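Local atomic coordinates of glycine oxidase (Bacillus cereus ATCC 14579, PDB entry 7CYX), a protein that binds FAD and probably uses it to oxidise glycine with molecular oxygen, giving glyoxylate, ammonium and hydrogen peroxide. Residues 123-127 against 128-132; 135-138 against 139-143; 191-195 against 196-200. All coordinates share one frame; numbering follows the deposited sequence.

Interaction 1 of 3, residues 123-127 against 128-132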
loop_
_atom_site.group_PDB
_atom_site.type_symbol
_atom_site.label_atom_id
_atom_site.label_comp_id
_atom_site.label_asym_id
_atom_site.label_seq_id
_atom_site.Cartn_x
_atom_site.Cartn_y
_atom_site.Cartn_z
ATOM N N TYR A 123 20.628 17.571 15.841
ATOM C CA TYR A 123 20.497 18.585 16.912
ATOM C C TYR A 123 20.139 17.901 18.223
ATOM O O TYR A 123 19.312 17.008 18.230
ATOM C CB TYR A 123 19.401 19.592 16.552
ATOM C CG TYR A 123 19.584 20.213 15.195
ATOM C CD1 TYR A 123 20.395 21.318 15.022
ATOM C CD2 TYR A 123 18.997 19.658 14.077
ATOM C CE1 TYR A 123 20.601 21.877 13.777
ATOM C CE2 TYR A 123 19.191 20.202 12.823
ATOM C CZ TYR A 123 19.999 21.312 12.674
ATOM O OH TYR A 123 20.203 21.836 11.438
ATOM N N PHE A 124 20.763 18.324 19.310
ATOM C CA PHE A 124 20.401 17.727 20.609
ATOM C C PHE A 124 19.184 18.477 21.124
ATOM O O PHE A 124 19.177 19.699 21.084
ATOM C CB PHE A 124 21.529 17.827 21.629
ATOM C CG PHE A 124 21.076 17.495 23.025
ATOM C CD1 PHE A 124 21.022 16.187 23.457
ATOM C CD2 PHE A 124 20.637 18.485 23.879
ATOM C CE1 PHE A 124 20.583 15.886 24.731
ATOM C CE2 PHE A 124 20.209 18.184 25.157
ATOM C CZ PHE A 124 20.181 16.883 25.578
ATOM N N LEU A 125 18.185 17.738 21.578
ATOM C CA LEU A 125 16.964 18.377 22.095
ATOM C C LEU A 125 16.809 18.045 23.567
ATOM O O LEU A 125 17.180 16.965 23.992
ATOM C CB LEU A 125 15.760 17.838 21.333
ATOM C CG LEU A 125 15.367 18.621 20.092
ATOM C CD1 LEU A 125 16.389 18.405 19.006
ATOM C CD2 LEU A 125 14.002 18.173 19.619
ATOM N N THR A 126 16.225 18.985 24.280
ATOM C CA THR A 126 15.904 18.835 25.706
ATOM C C THR A 126 14.596 18.037 25.804
ATOM O O THR A 126 13.863 17.987 24.824
ATOM C CB THR A 126 15.820 20.244 26.288
ATOM O OG1 THR A 126 16.227 20.202 27.649
ATOM C CG2 THR A 126 14.446 20.851 26.166
ATOM N N GLY A 127 14.316 17.425 26.948
ATOM C CA GLY A 127 13.061 16.675 27.107
ATOM C C GLY A 127 11.859 17.519 26.750
ATOM O O GLY A 127 11.039 17.063 25.982
ATOM N N ASP A 128 11.807 18.743 27.261
ATOM C CA ASP A 128 10.699 19.651 26.978
ATOM C C ASP A 128 10.632 19.998 25.480
ATOM O O ASP A 128 9.542 20.142 24.930
ATOM C CB ASP A 128 10.799 20.910 27.850
ATOM C CG ASP A 128 10.515 20.683 29.327
ATOM O OD1 ASP A 128 10.186 19.528 29.712
ATOM O OD2 ASP A 128 10.623 21.665 30.086
ATOM N N HIS A 129 11.780 20.124 24.805
ATOM C CA HIS A 129 11.793 20.569 23.394
ATOM C C HIS A 129 11.305 19.409 22.514
ATOM O O HIS A 129 10.534 19.639 21.560
ATOM C CB HIS A 129 13.149 21.187 22.980
ATOM C CG HIS A 129 13.407 22.537 23.584
ATOM N ND1 HIS A 129 14.639 22.907 24.096
ATOM C CD2 HIS A 129 12.595 23.601 23.779
ATOM C CE1 HIS A 129 14.572 24.129 24.578
ATOM N NE2 HIS A 129 13.328 24.575 24.399
ATOM N N VAL A 130 11.691 18.175 22.883
ATOM C CA VAL A 130 11.163 16.956 22.237
ATOM C C VAL A 130 9.631 16.998 22.311
ATOM O O VAL A 130 8.928 16.921 21.295
ATOM C CB VAL A 130 11.701 15.663 22.885
ATOM C CG1 VAL A 130 11.011 14.421 22.333
ATOM C CG2 VAL A 130 13.210 15.520 22.752
ATOM N N ARG A 131 9.136 17.173 23.536
ATOM C CA ARG A 131 7.712 17.057 23.837
ATOM C C ARG A 131 6.883 18.146 23.148
ATOM O O ARG A 131 5.678 17.963 22.984
ATOM C CB ARG A 131 7.490 17.107 25.351
ATOM C CG ARG A 131 7.180 15.749 25.964
ATOM C CD ARG A 131 7.272 15.757 27.477
ATOM N NE ARG A 131 8.441 14.995 27.870
ATOM C CZ ARG A 131 9.497 15.497 28.490
ATOM N NH1 ARG A 131 9.449 16.725 28.979
ATOM N NH2 ARG A 131 10.590 14.762 28.606
ATOM N N GLU A 132 7.506 19.285 22.803
ATOM C CA GLU A 132 6.845 20.311 21.986
ATOM C C GLU A 132 6.587 19.713 20.603
ATOM O O GLU A 132 5.494 19.860 20.062
ATOM C CB GLU A 132 7.663 21.610 21.904
ATOM C CG GLU A 132 7.068 22.779 22.696
ATOM C CD GLU A 132 5.918 23.569 22.057
ATOM O OE1 GLU A 132 5.097 24.155 22.819
ATOM O OE2 GLU A 132 5.838 23.628 20.800
#
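Thr126 O is where the strand hands over to the helix: it accepts from Val130 N at 2.9 Å with an N-H...O angle of 170°, while His129 N adds only a weak, bent bond to the same oxygen at 3.0 Å. One residue on, Gly127 O takes the amide of Arg131 at 3.1 Å. This carbonyl is also covered: the Arg131 guanidinium lies over it, with Gly127 O 3.3 Å above the centre of the plane, so the oxygen probably feels part of the positive charge. The edge of that guanidinium is held by Asp128, whose OD1 sits in its plane 3.0 Å from Arg131 NH1. Two groups further along the chain also hold the arginine: Ser138 O accepts from NE, and Glu139 is a second carboxylate partner of NH1. The NH2 end is crowded against Ile141 O in the model, and its exact place is doubtful. Thr126 CG2, between its own N and carbonyl carbon, comes obliquely at the His129 ring near ND1, closer than is comfortable and so doubtful in detail. Val130 CG2, placed anti to its carbonyl carbon (chi1 172° for CG1), meets Leu125 CB at 3.7 Å, and Val130 also packs on Leu137 and Ala144. Leu125 itself is tied by backbone bonds to Ala144 on strand 143-147, the inner neighbour of this outermost strand. The whole is a strand-to-helix corner of about 95°: Thr126 stands at the N-cap position without a side-chain capping bond, and its carbonyl opens the first turn of helix 127-133.

Interaction 2 of 3, residues 135-138 against 139-143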
loop_
_atom_site.group_PDB
_atom_site.type_symbol
_atom_site.label_atom_id
_atom_site.label_comp_id
_atom_site.label_asym_id
_atom_site.label_seq_id
_atom_site.Cartn_x
_atom_site.Cartn_y
_atom_site.Cartn_z
ATOM N N PRO A 135 4.201 15.493 21.371
ATOM C CA PRO A 135 3.610 15.697 22.693
ATOM C C PRO A 135 3.169 14.429 23.440
ATOM O O PRO A 135 3.045 14.469 24.671
ATOM C CB PRO A 135 2.406 16.616 22.420
ATOM C CG PRO A 135 2.046 16.364 20.966
ATOM C CD PRO A 135 3.350 16.006 20.282
ATOM N N TYR A 136 2.961 13.310 22.739
ATOM C CA TYR A 136 2.512 12.102 23.460
ATOM C C TYR A 136 3.700 11.416 24.147
ATOM O O TYR A 136 3.514 10.442 24.880
ATOM C CB TYR A 136 1.726 11.165 22.547
ATOM C CG TYR A 136 0.346 11.659 22.182
ATOM C CD1 TYR A 136 -0.749 11.386 22.985
ATOM C CD2 TYR A 136 0.137 12.384 21.021
ATOM C CE1 TYR A 136 -2.019 11.805 22.636
ATOM C CE2 TYR A 136 -1.122 12.837 20.671
ATOM C CZ TYR A 136 -2.206 12.550 21.485
ATOM O OH TYR A 136 -3.456 12.986 21.138
ATOM N N LEU A 137 4.911 11.945 23.958
ATOM C CA LEU A 137 6.076 11.288 24.495
ATOM C C LEU A 137 6.137 11.542 26.003
ATOM O O LEU A 137 5.701 12.577 26.480
ATOM C CB LEU A 137 7.342 11.742 23.766
ATOM C CG LEU A 137 7.667 10.958 22.496
ATOM C CD1 LEU A 137 8.764 11.625 21.672
ATOM C CD2 LEU A 137 8.072 9.533 22.824
ATOM N N SER A 138 6.626 10.522 26.717
ATOM C CA SER A 138 6.710 10.442 28.178
ATOM C C SER A 138 7.427 11.661 28.757
ATOM O O SER A 138 8.397 12.128 28.183
ATOM C CB SER A 138 7.441 9.182 28.576
ATOM O OG SER A 138 7.834 9.198 29.946
ATOM N N GLU A 139 6.980 12.087 29.943
ATOM C CA GLU A 139 7.705 13.054 30.769
ATOM C C GLU A 139 9.059 12.474 31.215
ATOM O O GLU A 139 9.932 13.232 31.631
ATOM C CB GLU A 139 6.850 13.493 31.962
ATOM C CG GLU A 139 5.665 14.369 31.571
ATOM C CD GLU A 139 6.000 15.803 31.158
ATOM O OE1 GLU A 139 5.060 16.569 30.880
ATOM O OE2 GLU A 139 7.200 16.169 31.131
ATOM N N SER A 140 9.263 11.151 31.114
ATOM C CA SER A 140 10.541 10.544 31.561
ATOM C C SER A 140 11.707 10.891 30.623
ATOM O O SER A 140 12.860 10.740 31.006
ATOM C CB SER A 140 10.423 9.053 31.721
ATOM O OG SER A 140 10.467 8.385 30.467
ATOM N N ILE A 141 11.431 11.286 29.377
ATOM C CA ILE A 141 12.524 11.591 28.415
ATOM C C ILE A 141 13.215 12.907 28.831
ATOM O O ILE A 141 12.543 13.928 28.964
ATOM C CB ILE A 141 11.963 11.654 26.983
ATOM C CG1 ILE A 141 11.439 10.286 26.544
ATOM C CG2 ILE A 141 12.992 12.203 26.006
ATOM C CD1 ILE A 141 10.316 10.367 25.555
ATOM N N ILE A 142 14.542 12.873 29.045
ATOM C CA ILE A 142 15.303 14.064 29.554
ATOM C C ILE A 142 16.052 14.761 28.406
ATOM O O ILE A 142 16.332 15.959 28.495
ATOM C CB ILE A 142 16.268 13.711 30.709
ATOM C CG1 ILE A 142 17.395 12.767 30.284
ATOM C CG2 ILE A 142 15.502 13.171 31.904
ATOM C CD1 ILE A 142 18.471 12.610 31.324
ATOM N N GLY A 143 16.393 14.000 27.356
ATOM C CA GLY A 143 16.937 14.544 26.126
ATOM C C GLY A 143 16.774 13.592 24.956
ATOM O O GLY A 143 16.250 12.478 25.080
#
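Ser138 OG takes the amide of Ser140 at 2.7 Å with an N-H...O angle of 158°, the shortest sound polar bond here. With the oxygen of residue i holding the amide of residue i+2, this is an ST turn. The hydroxyl gets there because OG stands opposite the backbone N about CA-CB (chi1 166°), next to the carbonyl carbon and hence facing the chain ahead. Ser140 OG lies 2.8 Å from Ser138 OG, and its main partner is Gln100 NE2, with a weak bond to Thr290 O besides. Overlapping this turn, residues 138-141 make a type I beta turn, closed by a weak bond from Ile141 N to Ser138 O at 3.4 Å that is nonetheless fairly straight. Arg131 of helix 127-133 reaches into the same bend, bonding to Ser138 O and pairing with the carboxylate of Glu139. Leu137 and Ile141 bring their ends together: Ile141 CD1 reaches Leu137 CD2 at 3.6 Å and Leu137 CB at 3.7 Å. The two side chains meet at a slant, and Ile141 CD1 also lies against Ser138 O. Further out, Ser138 pairs by backbone with Ile291, and Ile142 and Gly143 both face Ala99, a classic beta bulge at the entry to strand 143-147. The chemistry is therefore of two kinds: the Ser138 hydroxyl holds the backbone with a bond much shorter than the weak one that closes the same turn, and methyl contacts of Leu137 and Ile141 add apolar packing to the buried bend.

Interaction 3 of 3, residues 191-195 against 196-200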
loop_
_atom_site.group_PDB
_atom_site.type_symbol
_atom_site.label_atom_id
_atom_site.label_comp_id
_atom_site.label_asym_id
_atom_site.label_seq_id
_atom_site.Cartn_x
_atom_site.Cartn_y
_atom_site.Cartn_z
ATOM N N GLY A 191 23.616 -23.857 -14.296
ATOM C CA GLY A 191 22.201 -23.864 -13.916
ATOM C C GLY A 191 22.020 -23.949 -12.421
ATOM O O GLY A 191 22.983 -23.733 -11.692
ATOM N N VAL A 192 20.808 -24.289 -12.003
ATOM C CA VAL A 192 20.477 -24.375 -10.561
ATOM C C VAL A 192 19.529 -25.559 -10.385
ATOM O O VAL A 192 18.670 -25.728 -11.227
ATOM C CB VAL A 192 19.874 -23.039 -10.116
ATOM C CG1 VAL A 192 18.374 -23.105 -9.999
ATOM C CG2 VAL A 192 20.507 -22.541 -8.840
ATOM N N ILE A 193 19.727 -26.360 -9.338
ATOM C CA ILE A 193 18.892 -27.575 -9.103
ATOM C C ILE A 193 17.804 -27.241 -8.087
ATOM O O ILE A 193 18.146 -26.966 -6.947
ATOM C CB ILE A 193 19.782 -28.748 -8.668
ATOM C CG1 ILE A 193 20.769 -29.112 -9.775
ATOM C CG2 ILE A 193 18.939 -29.940 -8.275
ATOM C CD1 ILE A 193 21.957 -29.893 -9.309
ATOM N N THR A 194 16.539 -27.316 -8.503
ATOM C CA THR A 194 15.410 -26.901 -7.641
ATOM C C THR A 194 14.456 -28.058 -7.350
ATOM O O THR A 194 14.677 -29.144 -7.851
ATOM C CB THR A 194 14.663 -25.755 -8.315
ATOM O OG1 THR A 194 13.949 -26.329 -9.398
ATOM C CG2 THR A 194 15.602 -24.711 -8.863
ATOM N N SER A 195 13.426 -27.796 -6.555
ATOM C CA SER A 195 12.428 -28.823 -6.179
ATOM C C SER A 195 11.448 -29.043 -7.329
ATOM O O SER A 195 10.723 -30.013 -7.295
ATOM C CB SER A 195 11.701 -28.387 -4.955
ATOM O OG SER A 195 11.294 -27.046 -5.081
ATOM N N GLU A 196 11.453 -28.147 -8.308
ATOM C CA GLU A 196 10.537 -28.204 -9.464
ATOM C C GLU A 196 11.326 -28.504 -10.743
ATOM O O GLU A 196 10.805 -28.346 -11.833
ATOM C CB GLU A 196 9.785 -26.879 -9.634
ATOM C CG GLU A 196 9.023 -26.449 -8.390
ATOM C CD GLU A 196 7.864 -27.360 -8.019
ATOM O OE1 GLU A 196 7.228 -27.878 -8.946
ATOM O OE2 GLU A 196 7.597 -27.533 -6.807
ATOM N N GLY A 197 12.582 -28.936 -10.592
ATOM C CA GLY A 197 13.426 -29.305 -11.718
ATOM C C GLY A 197 14.584 -28.342 -11.903
ATOM O O GLY A 197 14.926 -27.576 -10.980
ATOM N N ILE A 198 15.197 -28.399 -13.097
ATOM C CA ILE A 198 16.400 -27.628 -13.403
ATOM C C ILE A 198 15.999 -26.287 -14.015
ATOM O O ILE A 198 15.049 -26.211 -14.802
ATOM C CB ILE A 198 17.363 -28.401 -14.328
ATOM C CG1 ILE A 198 17.754 -29.763 -13.738
ATOM C CG2 ILE A 198 18.591 -27.556 -14.648
ATOM C CD1 ILE A 198 18.578 -29.685 -12.460
ATOM N N VAL A 199 16.754 -25.250 -13.627
ATOM C CA VAL A 199 16.702 -23.914 -14.203
ATOM C C VAL A 199 18.077 -23.596 -14.798
ATOM O O VAL A 199 19.063 -23.504 -14.092
ATOM C CB VAL A 199 16.285 -22.881 -13.139
ATOM C CG1 VAL A 199 16.281 -21.454 -13.673
ATOM C CG2 VAL A 199 14.931 -23.230 -12.543
ATOM N N THR A 200 18.131 -23.442 -16.118
ATOM C CA THR A 200 19.375 -23.184 -16.805
ATOM C C THR A 200 19.747 -21.709 -16.672
ATOM O O THR A 200 18.945 -20.848 -16.980
ATOM C CB THR A 200 19.290 -23.494 -18.300
ATOM O OG1 THR A 200 18.748 -24.802 -18.425
ATOM C CG2 THR A 200 20.640 -23.419 -18.975
#
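Glu196 folds back on Ser195 at the tip of the hairpin, the two being the central residues of a type I turn from Thr194 to Gly197. With chi1 at -56°, Glu196 CG sits beside its backbone N, anti to the carbonyl carbon and 3.7 Å from Ser195 C; the bend at chi2 (-66°) then brings CD back beside Ser195 O. Ser195 OG accepts from the amide of Glu178, which ties the tip from outside. The turn's own closing bond, Gly197 N to Thr194 O, is long and weak, and the places of Thr194 OG1 and Gly197 O are unsure because the model sets them too close.

Val199 carries the other end. Its amide reaches Val192 O at 3.1 Å with an angle of 176°, and Val192 N returns a more bent bond to Val199 O at 2.8 Å. The two valines lie alongside each other, Val192 CG1 touching Val199 CB at 3.8 Å, while Val199 CG2 meets Thr194 CG2 at 4.0 Å, the side chains crossing at about a right angle. On the other face Ile193 CG1 and Ile198 CD1 touch at 3.5 Å. Val192 rests on FAD-binding Val179 and on Ile10, and Val199 on Tyr5. Backbone bonds thus hold the middle of the hairpin, apolar contacts join its valine face to the strands near FAD, and the looseness is confined to the turn's closing bond.

How the interactions relate
Interactions 1 and 2 are neighbours, their centres about 8 Å apart: the 123-132 corner starts on strand 123-126, at the edge of the eight-stranded sheet, and the 135-143 bend completes the link to strand 143-147. A probable backbone hydrogen bond from Gly127 N to Ile142 O joins them. Interaction 3 lies on the opposite side of the chain's centre, about 57 Å from interaction 1 centre to centre, in the three-stranded sheet. Interaction 2 is the most buried of the three; the others mix covered and exposed residues. Charge links corner and bend, through Arg131 with Asp128 and Glu139; hydroxyls mark the bend, and paired strands with apolar side chains the hairpin, which alone approaches the cofactor.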